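PDB 3SYJ: adhesion and penetration protein autotransporter from Haemophilus influenzae, which promotes adherence and invasion by binding directly to a host cell structure, self-associates between bacteria, and is probably a serine protease. Local coordinates for residues Y280-N285 / L350-D355; I302-A307 / E338-M343; N667-I672 / C684-L689. All blocks are in the same frame, centred on the assembly; numbering follows the deposited sequence.

How the contacts relate
Contacts 1 and 2 sit together near the start of the beta-helical part of the passenger domain, their centres about 11 Å apart, whereas contact 3 lies on the opposite side of the chain's centre, its own centre about 63 and 61 Å from theirs. Contact 2 is nested within the loop that contact 1 closes, and the two share one apolar interior: Ile-282 meets both Ile-304 and Leu-340, while Leu-350 packs on Phe-342. Contact 1 is a parallel pairing of strands from neighbouring rungs, partly buried; contact 2, the more buried, relies on one glutamate side chain instead of strand pairing. Contact 3 is an antiparallel hairpin at the surface, rich in polar side chains and bridging waters.

Contact 1 (Y280-N285 / L350-D355); sequences YTISGN and LIFASD
Ile-282 and Phe-352 lie side by side where strands 280-285 and 350-352 run parallel, the stacking of successive rungs that defines a beta-helix. CG2 of Ile-282 sits over the centre of the Phe-352 ring, 3.9 Å from its centroid and 11° off the ring normal, a CH-pi contact. That methyl occupies the cramped site between backbone N and carbonyl carbon because CG1 is anti to N (chi1 -172°). CD1 of Leu-350 fills in beside it, 4.0 Å from Ile-282 CG2, and also reaches CB of Tyr-280. On the other face Thr-281 CG2 meets Ile-351 CG2, and Ala-353 CB, just past the strand, also touches the Thr-281 methyl. The backbones are joined by a ladder: Ile-351 N to Tyr-280 O, Ile-282 N to Ile-351 O at 2.8 Å and nearly straight (171°), then Ala-353 N to Ile-282 O. Further out, Leu-340 and Ile-292 pack on Ile-282, and Val-371 of the next rung touches both Leu-350 and Phe-352. Past Phe-352 the second strand gives way to a loop, and a side chain replaces the backbone acceptor: Ser-354 OG takes the Gly-284 N-H at 3.0 Å while donating to Asp-355 O from above its carbonyl plane, also at 3.0 Å.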
ATOM      1  N   TYR A 280      69.366 -18.897  -7.517  1.00 18.69           N
ATOM      2  CA  TYR A 280      70.205 -19.307  -6.400  1.00 20.54           C
ATOM      3  C   TYR A 280      69.975 -20.778  -6.102  1.00 20.99           C
ATOM      4  O   TYR A 280      68.850 -21.267  -6.206  1.00 23.64           O
ATOM      5  CB  TYR A 280      69.898 -18.435  -5.175  1.00 17.40           C
ATOM      6  CG  TYR A 280      69.937 -16.966  -5.510  1.00 17.64           C
ATOM      7  CD1 TYR A 280      71.125 -16.246  -5.440  1.00 20.47           C
ATOM      8  CD2 TYR A 280      68.798 -16.304  -5.937  1.00 18.47           C
ATOM      9  CE1 TYR A 280      71.169 -14.904  -5.775  1.00 19.58           C
ATOM     10  CE2 TYR A 280      68.837 -14.961  -6.277  1.00 19.40           C
ATOM     11  CZ  TYR A 280      70.022 -14.270  -6.198  1.00 20.09           C
ATOM     12  OH  TYR A 280      70.043 -12.935  -6.536  1.00 22.42           O
ATOM     13  N   THR A 281      71.043 -21.489  -5.759  1.00 16.45           N
ATOM     14  CA  THR A 281      70.932 -22.897  -5.399  1.00 22.53           C
ATOM     15  C   THR A 281      71.540 -23.108  -4.020  1.00 25.06           C
ATOM     16  O   THR A 281      72.671 -22.693  -3.757  1.00 24.31           O
ATOM     17  CB  THR A 281      71.629 -23.820  -6.419  1.00 23.23           C
ATOM     18  OG1 THR A 281      71.233 -23.462  -7.749  1.00 24.22           O
ATOM     19  CG2 THR A 281      71.256 -25.271  -6.161  1.00 21.60           C
ATOM     20  N   ILE A 282      70.782 -23.750  -3.139  1.00 21.40           N
ATOM     21  CA  ILE A 282      71.184 -23.882  -1.747  1.00 22.04           C
ATOM     22  C   ILE A 282      71.348 -25.339  -1.353  1.00 22.17           C
ATOM     23  O   ILE A 282      70.563 -26.201  -1.751  1.00 20.72           O
ATOM     24  CB  ILE A 282      70.163 -23.197  -0.796  1.00 24.73           C
ATOM     25  CG1 ILE A 282      70.683 -23.172   0.646  1.00 22.98           C
ATOM     26  CG2 ILE A 282      68.810 -23.889  -0.856  1.00 19.75           C
ATOM     27  CD1 ILE A 282      69.898 -22.241   1.562  1.00 22.48           C
ATOM     28  N   SER A 283      72.383 -25.611  -0.570  1.00 21.40           N
ATOM     29  CA  SER A 283      72.577 -26.936  -0.011  1.00 25.22           C
ATOM     30  C   SER A 283      73.298 -26.807   1.321  1.00 25.20           C
ATOM     31  O   SER A 283      73.894 -25.769   1.614  1.00 25.44           O
ATOM     32  CB  SER A 283      73.391 -27.798  -0.973  1.00 27.04           C
ATOM     33  OG  SER A 283      74.624 -27.173  -1.277  1.00 26.69           O
ATOM     34  N   GLY A 284      73.249 -27.856   2.132  1.00 24.98           N
ATOM     35  CA  GLY A 284      74.003 -27.855   3.370  1.00 28.86           C
ATOM     36  C   GLY A 284      74.157 -29.240   3.952  1.00 32.10           C
ATOM     37  O   GLY A 284      73.695 -30.218   3.369  1.00 36.17           O
ATOM     38  N   ASN A 285      74.815 -29.336   5.100  1.00 33.65           N
ATOM     39  CA  ASN A 285      74.872 -30.611   5.804  1.00 37.38           C
ATOM     40  C   ASN A 285      74.796 -30.474   7.318  1.00 40.20           C
ATOM     41  O   ASN A 285      74.849 -29.371   7.865  1.00 38.13           O
ATOM     42  CB  ASN A 285      76.114 -31.406   5.418  1.00 44.70           C
ATOM     43  CG  ASN A 285      77.358 -30.879   6.076  1.00 45.85           C
ATOM     44  OD1 ASN A 285      77.873 -31.478   7.022  1.00 52.97           O
ATOM     45  ND2 ASN A 285      77.845 -29.740   5.594  1.00 39.95           N
ATOM     46  N   LEU A 350      64.963 -19.885  -6.161  1.00 16.10           N
ATOM     47  CA  LEU A 350      65.775 -20.489  -5.126  1.00 17.21           C
ATOM     48  C   LEU A 350      65.569 -21.987  -5.208  1.00 17.59           C
ATOM     49  O   LEU A 350      64.450 -22.473  -5.071  1.00 18.45           O
ATOM     50  CB  LEU A 350      65.379 -19.958  -3.745  1.00 18.07           C
ATOM     51  CG  LEU A 350      66.083 -20.655  -2.582  1.00 20.77           C
ATOM     52  CD1 LEU A 350      67.619 -20.470  -2.667  1.00 16.51           C
ATOM     53  CD2 LEU A 350      65.522 -20.201  -1.233  1.00 17.58           C
ATOM     54  N   ILE A 351      66.647 -22.720  -5.451  1.00 18.35           N
ATOM     55  CA  ILE A 351      66.532 -24.153  -5.675  1.00 21.97           C
ATOM     56  C   ILE A 351      67.136 -24.887  -4.508  1.00 16.94           C
ATOM     57  O   ILE A 351      68.278 -24.632  -4.133  1.00 18.40           O
ATOM     58  CB  ILE A 351      67.242 -24.616  -6.980  1.00 22.33           C
ATOM     59  CG1 ILE A 351      66.500 -24.117  -8.216  1.00 21.61           C
ATOM     60  CG2 ILE A 351      67.345 -26.131  -7.034  1.00 22.05           C
ATOM     61  CD1 ILE A 351      66.905 -22.729  -8.645  1.00 22.81           C
ATOM     62  N   PHE A 352      66.362 -25.796  -3.931  1.00 17.99           N
ATOM     63  CA  PHE A 352      66.857 -26.633  -2.850  1.00 21.91           C
ATOM     64  C   PHE A 352      67.517 -27.906  -3.411  1.00 23.44           C
ATOM     65  O   PHE A 352      66.837 -28.836  -3.866  1.00 21.08           O
ATOM     66  CB  PHE A 352      65.724 -26.967  -1.869  1.00 20.02           C
ATOM     67  CG  PHE A 352      65.425 -25.864  -0.877  1.00 23.86           C
ATOM     68  CD1 PHE A 352      64.998 -24.615  -1.304  1.00 16.62           C
ATOM     69  CD2 PHE A 352      65.557 -26.088   0.487  1.00 19.55           C
ATOM     70  CE1 PHE A 352      64.717 -23.608  -0.385  1.00 22.43           C
ATOM     71  CE2 PHE A 352      65.281 -25.083   1.406  1.00 19.62           C
ATOM     72  CZ  PHE A 352      64.862 -23.841   0.969  1.00 12.42           C
ATOM     73  N   ALA A 353      68.846 -27.935  -3.380  1.00 23.13           N
ATOM     74  CA  ALA A 353      69.601 -29.104  -3.823  1.00 23.16           C
ATOM     75  C   ALA A 353      69.698 -30.159  -2.720  1.00 28.23           C
ATOM     76  O   ALA A 353      70.013 -31.322  -2.985  1.00 26.97           O
ATOM     77  CB  ALA A 353      70.983 -28.694  -4.296  1.00 19.81           C
ATOM     78  N   SER A 354      69.431 -29.751  -1.482  1.00 23.68           N
ATOM     79  CA  SER A 354      69.392 -30.693  -0.363  1.00 23.87           C
ATOM     80  C   SER A 354      68.410 -30.201   0.682  1.00 25.35           C
ATOM     81  O   SER A 354      68.003 -29.042   0.652  1.00 24.25           O
ATOM     82  CB  SER A 354      70.776 -30.838   0.282  1.00 24.07           C
ATOM     83  OG  SER A 354      71.083 -29.706   1.090  1.00 21.67           O
ATOM     84  N   ASP A 355      68.028 -31.076   1.605  1.00 23.21           N
ATOM     85  CA  ASP A 355      67.272 -30.634   2.766  1.00 23.61           C
ATOM     86  C   ASP A 355      68.026 -29.505   3.444  1.00 24.10           C
ATOM     87  O   ASP A 355      69.260 -29.474   3.439  1.00 24.37           O
ATOM     88  CB  ASP A 355      67.086 -31.772   3.760  1.00 20.68           C
ATOM     89  CG  ASP A 355      66.132 -32.818   3.265  1.00 22.37           C
ATOM     90  OD1 ASP A 355      65.450 -32.559   2.253  1.00 27.33           O
ATOM     91  OD2 ASP A 355      66.064 -33.897   3.887  1.00 25.18           O
TER

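Contact 2 (I302-A307 / E338-M343); sequences IKITLA and ETLYFM
Glu-338 lays its side chain across Thr-305 at about a right angle, its CG 3.5 Å from the threonine OG1, at the beginning of the beta-helix of the passenger domain. The carboxylate then reaches the backbone of strand 302-307: OE2 receives the Thr-305 N-H at 2.9 Å through its anti lone pair, the one turned away from OE1. In the opposite sense, Glu-338 N donates to Thr-305 O at 3.1 Å, approaching from above the carbonyl plane, so that a single residue grips both polar backbone atoms of Thr-305. Holding CG between the backbone N and carbonyl carbon (chi1 60°), with the chain extended beyond it, carries the carboxylate over to that strand. Its other oxygen, OE1, is bonded to Thr-269 OG1 on the neighbouring strand 269-272, and this bond and that of OE2 to Thr-305 N fix the carboxylate's rotation. Thr-305 OG1 has its own partner in Asn-336 O. On the apolar side, Ile-292 packs against both Ile-304 and Leu-340, whose side chains cross at about a right angle, CG2 of the isoleucine meeting CD2 of the leucine at 3.9 Å.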
ATOM      1  N   ILE A 302      78.603 -18.729  -2.236  1.00 36.58           N
ATOM      2  CA  ILE A 302      78.578 -18.048  -0.941  1.00 32.82           C
ATOM      3  C   ILE A 302      78.407 -19.062   0.187  1.00 31.87           C
ATOM      4  O   ILE A 302      77.455 -19.837   0.175  1.00 30.98           O
ATOM      5  CB  ILE A 302      77.409 -17.047  -0.850  1.00 33.73           C
ATOM      6  CG1 ILE A 302      77.499 -15.991  -1.958  1.00 40.23           C
ATOM      7  CG2 ILE A 302      77.381 -16.385   0.514  1.00 32.72           C
ATOM      8  CD1 ILE A 302      76.763 -16.360  -3.245  1.00 41.34           C
ATOM      9  N   LYS A 303      79.318 -19.063   1.158  1.00 33.83           N
ATOM     10  CA  LYS A 303      79.217 -19.992   2.285  1.00 29.39           C
ATOM     11  C   LYS A 303      78.184 -19.477   3.281  1.00 30.10           C
ATOM     12  O   LYS A 303      78.151 -18.287   3.572  1.00 35.13           O
ATOM     13  CB  LYS A 303      80.568 -20.142   2.991  1.00 32.23           C
ATOM     14  CG  LYS A 303      81.617 -20.961   2.242  1.00 41.83           C
ATOM     15  CD  LYS A 303      81.141 -22.388   1.930  1.00 50.75           C
ATOM     16  CE  LYS A 303      80.750 -23.188   3.187  1.00 53.33           C
ATOM     17  NZ  LYS A 303      81.910 -23.689   4.000  1.00 55.27           N
ATOM     18  N   ILE A 304      77.347 -20.362   3.810  1.00 27.47           N
ATOM     19  CA  ILE A 304      76.394 -19.973   4.848  1.00 26.26           C
ATOM     20  C   ILE A 304      76.435 -20.944   6.034  1.00 27.34           C
ATOM     21  O   ILE A 304      76.912 -22.071   5.902  1.00 26.39           O
ATOM     22  CB  ILE A 304      74.963 -19.894   4.299  1.00 20.30           C
ATOM     23  CG1 ILE A 304      74.482 -21.278   3.866  1.00 22.06           C
ATOM     24  CG2 ILE A 304      74.897 -18.913   3.148  1.00 27.33           C
ATOM     25  CD1 ILE A 304      73.063 -21.310   3.332  1.00 21.90           C
ATOM     26  N   THR A 305      75.941 -20.505   7.191  1.00 25.67           N
ATOM     27  CA  THR A 305      75.910 -21.365   8.377  1.00 28.45           C
ATOM     28  C   THR A 305      74.490 -21.790   8.712  1.00 25.21           C
ATOM     29  O   THR A 305      73.555 -20.999   8.593  1.00 20.50           O
ATOM     30  CB  THR A 305      76.540 -20.683   9.605  1.00 29.64           C
ATOM     31  OG1 THR A 305      75.802 -19.496   9.930  1.00 30.75           O
ATOM     32  CG2 THR A 305      77.983 -20.314   9.318  1.00 31.67           C
ATOM     33  N   LEU A 306      74.338 -23.046   9.124  1.00 23.35           N
ATOM     34  CA  LEU A 306      73.023 -23.618   9.399  1.00 25.00           C
ATOM     35  C   LEU A 306      72.991 -24.269  10.775  1.00 25.37           C
ATOM     36  O   LEU A 306      73.942 -24.152  11.551  1.00 27.92           O
ATOM     37  CB  LEU A 306      72.662 -24.665   8.340  1.00 23.85           C
ATOM     38  CG  LEU A 306      72.749 -24.260   6.868  1.00 21.09           C
ATOM     39  CD1 LEU A 306      72.779 -25.495   5.984  1.00 26.98           C
ATOM     40  CD2 LEU A 306      71.591 -23.362   6.480  1.00 18.97           C
ATOM     41  N   ALA A 307      71.898 -24.961  11.072  1.00 22.68           N
ATOM     42  CA  ALA A 307      71.818 -25.728  12.298  1.00 24.22           C
ATOM     43  C   ALA A 307      72.980 -26.700  12.313  1.00 31.38           C
ATOM     44  O   ALA A 307      73.167 -27.460  11.368  1.00 30.90           O
ATOM     45  CB  ALA A 307      70.512 -26.477  12.375  1.00 22.01           C
ATOM     46  N   GLU A 338      72.261 -18.845  10.330  1.00 21.32           N
ATOM     47  CA  GLU A 338      72.103 -17.431  10.021  1.00 20.76           C
ATOM     48  C   GLU A 338      70.823 -17.180   9.219  1.00 22.68           C
ATOM     49  O   GLU A 338      70.304 -18.072   8.549  1.00 21.03           O
ATOM     50  CB  GLU A 338      73.318 -16.904   9.255  1.00 26.58           C
ATOM     51  CG  GLU A 338      73.583 -17.605   7.924  1.00 27.53           C
ATOM     52  CD  GLU A 338      74.732 -16.980   7.149  1.00 31.34           C
ATOM     53  OE1 GLU A 338      74.606 -15.807   6.744  1.00 32.95           O
ATOM     54  OE2 GLU A 338      75.760 -17.660   6.940  1.00 32.07           O
ATOM     55  N   THR A 339      70.311 -15.962   9.304  1.00 21.10           N
ATOM     56  CA  THR A 339      69.130 -15.577   8.546  1.00 23.40           C
ATOM     57  C   THR A 339      69.552 -15.075   7.163  1.00 22.36           C
ATOM     58  O   THR A 339      70.586 -14.428   7.021  1.00 24.45           O
ATOM     59  CB  THR A 339      68.320 -14.519   9.316  1.00 21.39           C
ATOM     60  OG1 THR A 339      67.704 -15.149  10.445  1.00 20.27           O
ATOM     61  CG2 THR A 339      67.244 -13.891   8.437  1.00 23.70           C
ATOM     62  N   LEU A 340      68.769 -15.397   6.140  1.00 18.44           N
ATOM     63  CA  LEU A 340      69.143 -15.045   4.776  1.00 19.76           C
ATOM     64  C   LEU A 340      68.162 -14.047   4.203  1.00 18.61           C
ATOM     65  O   LEU A 340      66.977 -14.083   4.524  1.00 19.50           O
ATOM     66  CB  LEU A 340      69.179 -16.284   3.889  1.00 17.91           C
ATOM     67  CG  LEU A 340      70.128 -17.399   4.312  1.00 20.85           C
ATOM     68  CD1 LEU A 340      69.790 -18.655   3.527  1.00 15.75           C
ATOM     69  CD2 LEU A 340      71.589 -17.000   4.119  1.00 16.17           C
ATOM     70  N   TYR A 341      68.662 -13.158   3.354  1.00 18.16           N
ATOM     71  CA  TYR A 341      67.829 -12.126   2.747  1.00 21.94           C
ATOM     72  C   TYR A 341      67.960 -12.184   1.233  1.00 22.94           C
ATOM     73  O   TYR A 341      69.048 -12.000   0.688  1.00 22.00           O
ATOM     74  CB  TYR A 341      68.207 -10.732   3.270  1.00 21.26           C
ATOM     75  CG  TYR A 341      67.389  -9.600   2.675  1.00 28.47           C
ATOM     76  CD1 TYR A 341      66.102  -9.330   3.130  1.00 34.23           C
ATOM     77  CD2 TYR A 341      67.905  -8.798   1.662  1.00 29.65           C
ATOM     78  CE1 TYR A 341      65.349  -8.295   2.584  1.00 38.50           C
ATOM     79  CE2 TYR A 341      67.163  -7.760   1.114  1.00 29.98           C
ATOM     80  CZ  TYR A 341      65.886  -7.515   1.575  1.00 43.13           C
ATOM     81  OH  TYR A 341      65.147  -6.483   1.029  1.00 51.65           O
ATOM     82  N   PHE A 342      66.844 -12.454   0.563  1.00 19.82           N
ATOM     83  CA  PHE A 342      66.813 -12.577  -0.884  1.00 19.56           C
ATOM     84  C   PHE A 342      65.988 -11.445  -1.463  1.00 20.36           C
ATOM     85  O   PHE A 342      64.826 -11.255  -1.093  1.00 19.43           O
ATOM     86  CB  PHE A 342      66.151 -13.887  -1.303  1.00 20.35           C
ATOM     87  CG  PHE A 342      66.946 -15.125  -0.980  1.00 21.03           C
ATOM     88  CD1 PHE A 342      67.829 -15.659  -1.905  1.00 24.45           C
ATOM     89  CD2 PHE A 342      66.763 -15.790   0.223  1.00 20.42           C
ATOM     90  CE1 PHE A 342      68.542 -16.818  -1.623  1.00 25.54           C
ATOM     91  CE2 PHE A 342      67.478 -16.948   0.518  1.00 19.57           C
ATOM     92  CZ  PHE A 342      68.366 -17.462  -0.408  1.00 23.48           C
ATOM     93  N   MET A 343      66.585 -10.707  -2.386  1.00 20.86           N
ATOM     94  CA  MET A 343      65.878  -9.656  -3.096  1.00 22.73           C
ATOM     95  C   MET A 343      65.966  -9.872  -4.610  1.00 20.32           C
ATOM     96  O   MET A 343      66.995 -10.305  -5.117  1.00 21.79           O
ATOM     97  CB  MET A 343      66.466  -8.298  -2.726  1.00 20.65           C
ATOM     98  CG  MET A 343      65.696  -7.116  -3.291  1.00 32.05           C
ATOM     99  SD  MET A 343      66.688  -5.611  -3.274  1.00 51.73           S
ATOM    100  CE  MET A 343      67.769  -5.924  -1.873  1.00 31.28           C
TER
HETATM  101  O   HOH W   1      78.076 -16.866   6.535  1.00 34.65           O

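Contact 3 (N667-I672 / C684-L689); sequences NQQNTI and CQKVDL
Ile-672 and Val-687 form the close apolar part of this beta hairpin, which lies within the second beta-solenoid repeat region. Their side chains cross at about a right angle, with Ile-672 CG1 4.1 Å from Val-687 CB. Beneath them the antiparallel backbones are tightly laced: Asn-670 and Val-687 exchange two hydrogen bonds, as do Ile-672 and Gln-685, and the ladder runs on through Leu-689 N to Gln-668 O at 3.0 Å. Asn-670, on the same face as Ile-672, has its ND2 3.7 Å from Leu-689 CB; its OD1 is taken by Val-665 N, and a water links ND2 to Val-687 O. Leu-689 in turn rests on Val-694 and Ile-695 of helix 692-697. The face of Gln-669, Thr-671, Lys-686 and Asp-688 is looser and largely exposed. There the Gln-669 amide and Asp-688 carboxylate are turned 68° apart, with NE2 3.6 Å from OD1, while the aliphatic part of Lys-686, bent at chi2, passes slantwise by Thr-671, CD 3.6 Å from OG1. A water bridges Lys-686 NZ and Gln-669 OE1. Cys-684, disulfide-bonded to Cys-673, adds a covalent tie between the strands. The hairpin is thus held by its backbone ladder and disulfide, while its exposed face adds loose contacts and one water bridge.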
ATOM      1  N   ASN A 667      12.452  -9.779  34.237  1.00 26.68           N
ATOM      2  CA  ASN A 667      11.738 -10.358  35.378  1.00 29.68           C
ATOM      3  C   ASN A 667      11.256 -11.786  35.170  1.00 31.09           C
ATOM      4  O   ASN A 667      10.352 -12.250  35.858  1.00 28.35           O
ATOM      5  CB  ASN A 667      10.587  -9.456  35.809  1.00 24.22           C
ATOM      6  CG  ASN A 667      11.075  -8.135  36.344  1.00 26.23           C
ATOM      7  OD1 ASN A 667      10.790  -7.078  35.781  1.00 27.92           O
ATOM      8  ND2 ASN A 667      11.848  -8.187  37.427  1.00 28.75           N
ATOM      9  N   GLN A 668      11.869 -12.474  34.214  1.00 29.85           N
ATOM     10  CA  GLN A 668      11.657 -13.901  34.030  1.00 30.70           C
ATOM     11  C   GLN A 668      13.010 -14.558  33.860  1.00 31.35           C
ATOM     12  O   GLN A 668      14.034 -13.881  33.776  1.00 30.15           O
ATOM     13  CB  GLN A 668      10.831 -14.177  32.780  1.00 30.54           C
ATOM     14  CG  GLN A 668       9.457 -13.559  32.797  1.00 40.06           C
ATOM     15  CD  GLN A 668       8.612 -14.013  31.624  1.00 39.54           C
ATOM     16  OE1 GLN A 668       9.125 -14.564  30.642  1.00 36.66           O
ATOM     17  NE2 GLN A 668       7.306 -13.782  31.717  1.00 43.58           N
ATOM     18  N   GLN A 669      13.010 -15.881  33.803  1.00 31.65           N
ATOM     19  CA  GLN A 669      14.222 -16.601  33.465  1.00 31.98           C
ATOM     20  C   GLN A 669      14.323 -16.676  31.956  1.00 30.34           C
ATOM     21  O   GLN A 669      13.321 -16.861  31.270  1.00 31.28           O
ATOM     22  CB  GLN A 669      14.217 -18.006  34.067  1.00 32.71           C
ATOM     23  CG  GLN A 669      14.299 -18.010  35.581  1.00 36.58           C
ATOM     24  CD  GLN A 669      14.729 -19.348  36.145  1.00 45.22           C
ATOM     25  OE1 GLN A 669      14.496 -20.399  35.540  1.00 40.39           O
ATOM     26  NE2 GLN A 669      15.364 -19.315  37.314  1.00 44.16           N
ATOM     27  N   ASN A 670      15.537 -16.507  31.445  1.00 28.99           N
ATOM     28  CA  ASN A 670      15.816 -16.716  30.038  1.00 20.40           C
ATOM     29  C   ASN A 670      17.009 -17.641  29.925  1.00 24.59           C
ATOM     30  O   ASN A 670      17.885 -17.633  30.789  1.00 21.81           O
ATOM     31  CB  ASN A 670      16.116 -15.389  29.348  1.00 21.37           C
ATOM     32  CG  ASN A 670      15.072 -14.330  29.645  1.00 25.61           C
ATOM     33  OD1 ASN A 670      14.147 -14.120  28.864  1.00 22.85           O
ATOM     34  ND2 ASN A 670      15.209 -13.668  30.785  1.00 22.34           N
ATOM     35  N   THR A 671      17.044 -18.455  28.876  1.00 22.61           N
ATOM     36  CA  THR A 671      18.202 -19.306  28.640  1.00 25.94           C
ATOM     37  C   THR A 671      19.340 -18.474  28.040  1.00 24.72           C
ATOM     38  O   THR A 671      19.219 -17.941  26.940  1.00 25.16           O
ATOM     39  CB  THR A 671      17.864 -20.499  27.723  1.00 25.30           C
ATOM     40  OG1 THR A 671      16.792 -21.258  28.298  1.00 23.98           O
ATOM     41  CG2 THR A 671      19.074 -21.397  27.561  1.00 22.75           C
ATOM     42  N   ILE A 672      20.436 -18.341  28.779  1.00 23.93           N
ATOM     43  CA  ILE A 672      21.555 -17.524  28.323  1.00 22.14           C
ATOM     44  C   ILE A 672      22.768 -18.403  28.012  1.00 25.27           C
ATOM     45  O   ILE A 672      23.188 -19.212  28.841  1.00 25.61           O
ATOM     46  CB  ILE A 672      21.934 -16.455  29.373  1.00 22.33           C
ATOM     47  CG1 ILE A 672      20.722 -15.592  29.732  1.00 21.02           C
ATOM     48  CG2 ILE A 672      23.087 -15.585  28.877  1.00 21.90           C
ATOM     49  CD1 ILE A 672      20.090 -14.899  28.555  1.00 22.15           C
ATOM     50  N   CYS A 684      24.980 -23.226  28.562  1.00 22.61           N
ATOM     51  CA  CYS A 684      23.638 -22.683  28.369  1.00 24.52           C
ATOM     52  C   CYS A 684      22.794 -22.993  29.584  1.00 24.11           C
ATOM     53  O   CYS A 684      22.681 -24.149  29.976  1.00 28.68           O
ATOM     54  CB  CYS A 684      22.968 -23.279  27.132  1.00 26.41           C
ATOM     55  SG  CYS A 684      23.743 -22.825  25.574  1.00 29.99           S
ATOM     56  N   GLN A 685      22.195 -21.965  30.173  1.00 23.21           N
ATOM     57  CA  GLN A 685      21.438 -22.147  31.400  1.00 27.91           C
ATOM     58  C   GLN A 685      20.424 -21.031  31.620  1.00 27.92           C
ATOM     59  O   GLN A 685      20.631 -19.887  31.206  1.00 24.62           O
ATOM     60  CB  GLN A 685      22.390 -22.187  32.588  1.00 29.87           C
ATOM     61  CG  GLN A 685      22.807 -20.799  33.030  1.00 39.77           C
ATOM     62  CD  GLN A 685      24.153 -20.782  33.715  1.00 49.11           C
ATOM     63  OE1 GLN A 685      24.393 -21.538  34.660  1.00 51.16           O
ATOM     64  NE2 GLN A 685      25.044 -19.908  33.246  1.00 45.93           N
ATOM     65  N   LYS A 686      19.336 -21.383  32.297  1.00 29.41           N
ATOM     66  CA  LYS A 686      18.295 -20.432  32.657  1.00 31.02           C
ATOM     67  C   LYS A 686      18.824 -19.464  33.701  1.00 24.70           C
ATOM     68  O   LYS A 686      19.387 -19.877  34.705  1.00 28.51           O
ATOM     69  CB  LYS A 686      17.081 -21.172  33.219  1.00 33.52           C
ATOM     70  CG  LYS A 686      16.430 -22.138  32.251  1.00 32.17           C
ATOM     71  CD  LYS A 686      15.248 -21.502  31.550  1.00 38.84           C
ATOM     72  CE  LYS A 686      14.363 -22.564  30.919  1.00 43.88           C
ATOM     73  NZ  LYS A 686      12.968 -22.079  30.758  1.00 54.65           N
ATOM     74  N   VAL A 687      18.641 -18.175  33.453  1.00 28.38           N
ATOM     75  CA  VAL A 687      19.136 -17.135  34.340  1.00 27.75           C
ATOM     76  C   VAL A 687      18.011 -16.147  34.590  1.00 31.33           C
ATOM     77  O   VAL A 687      17.313 -15.739  33.662  1.00 29.77           O
ATOM     78  CB  VAL A 687      20.332 -16.365  33.712  1.00 29.46           C
ATOM     79  CG1 VAL A 687      20.791 -15.225  34.622  1.00 27.43           C
ATOM     80  CG2 VAL A 687      21.486 -17.308  33.393  1.00 29.84           C
ATOM     81  N   ASP A 688      17.827 -15.774  35.848  1.00 30.06           N
ATOM     82  CA  ASP A 688      16.872 -14.733  36.187  1.00 32.31           C
ATOM     83  C   ASP A 688      17.350 -13.370  35.722  1.00 34.56           C
ATOM     84  O   ASP A 688      18.498 -12.986  35.965  1.00 36.79           O
ATOM     85  CB  ASP A 688      16.623 -14.700  37.690  1.00 40.30           C
ATOM     86  CG  ASP A 688      15.275 -15.260  38.060  1.00 52.29           C
ATOM     87  OD1 ASP A 688      15.216 -16.105  38.980  1.00 64.51           O
ATOM     88  OD2 ASP A 688      14.276 -14.858  37.415  1.00 47.45           O
ATOM     89  N   LEU A 689      16.464 -12.644  35.049  1.00 30.36           N
ATOM     90  CA  LEU A 689      16.745 -11.278  34.634  1.00 30.92           C
ATOM     91  C   LEU A 689      15.956 -10.319  35.517  1.00 28.92           C
ATOM     92  O   LEU A 689      14.882  -9.860  35.136  1.00 30.85           O
ATOM     93  CB  LEU A 689      16.363 -11.084  33.164  1.00 24.72           C
ATOM     94  CG  LEU A 689      16.628  -9.712  32.540  1.00 27.50           C
ATOM     95  CD1 LEU A 689      18.044  -9.239  32.832  1.00 24.13           C
ATOM     96  CD2 LEU A 689      16.350  -9.730  31.034  1.00 23.28           C
TER
HETATM   97  O   HOH W   2      12.255 -21.228  33.702  1.00 43.25           O
HETATM   98  O   HOH W   3      17.966 -13.956  31.700  1.00 26.42           O
HETATM   99  O   HOH W   4      25.362 -18.667  30.510  1.00 29.75           O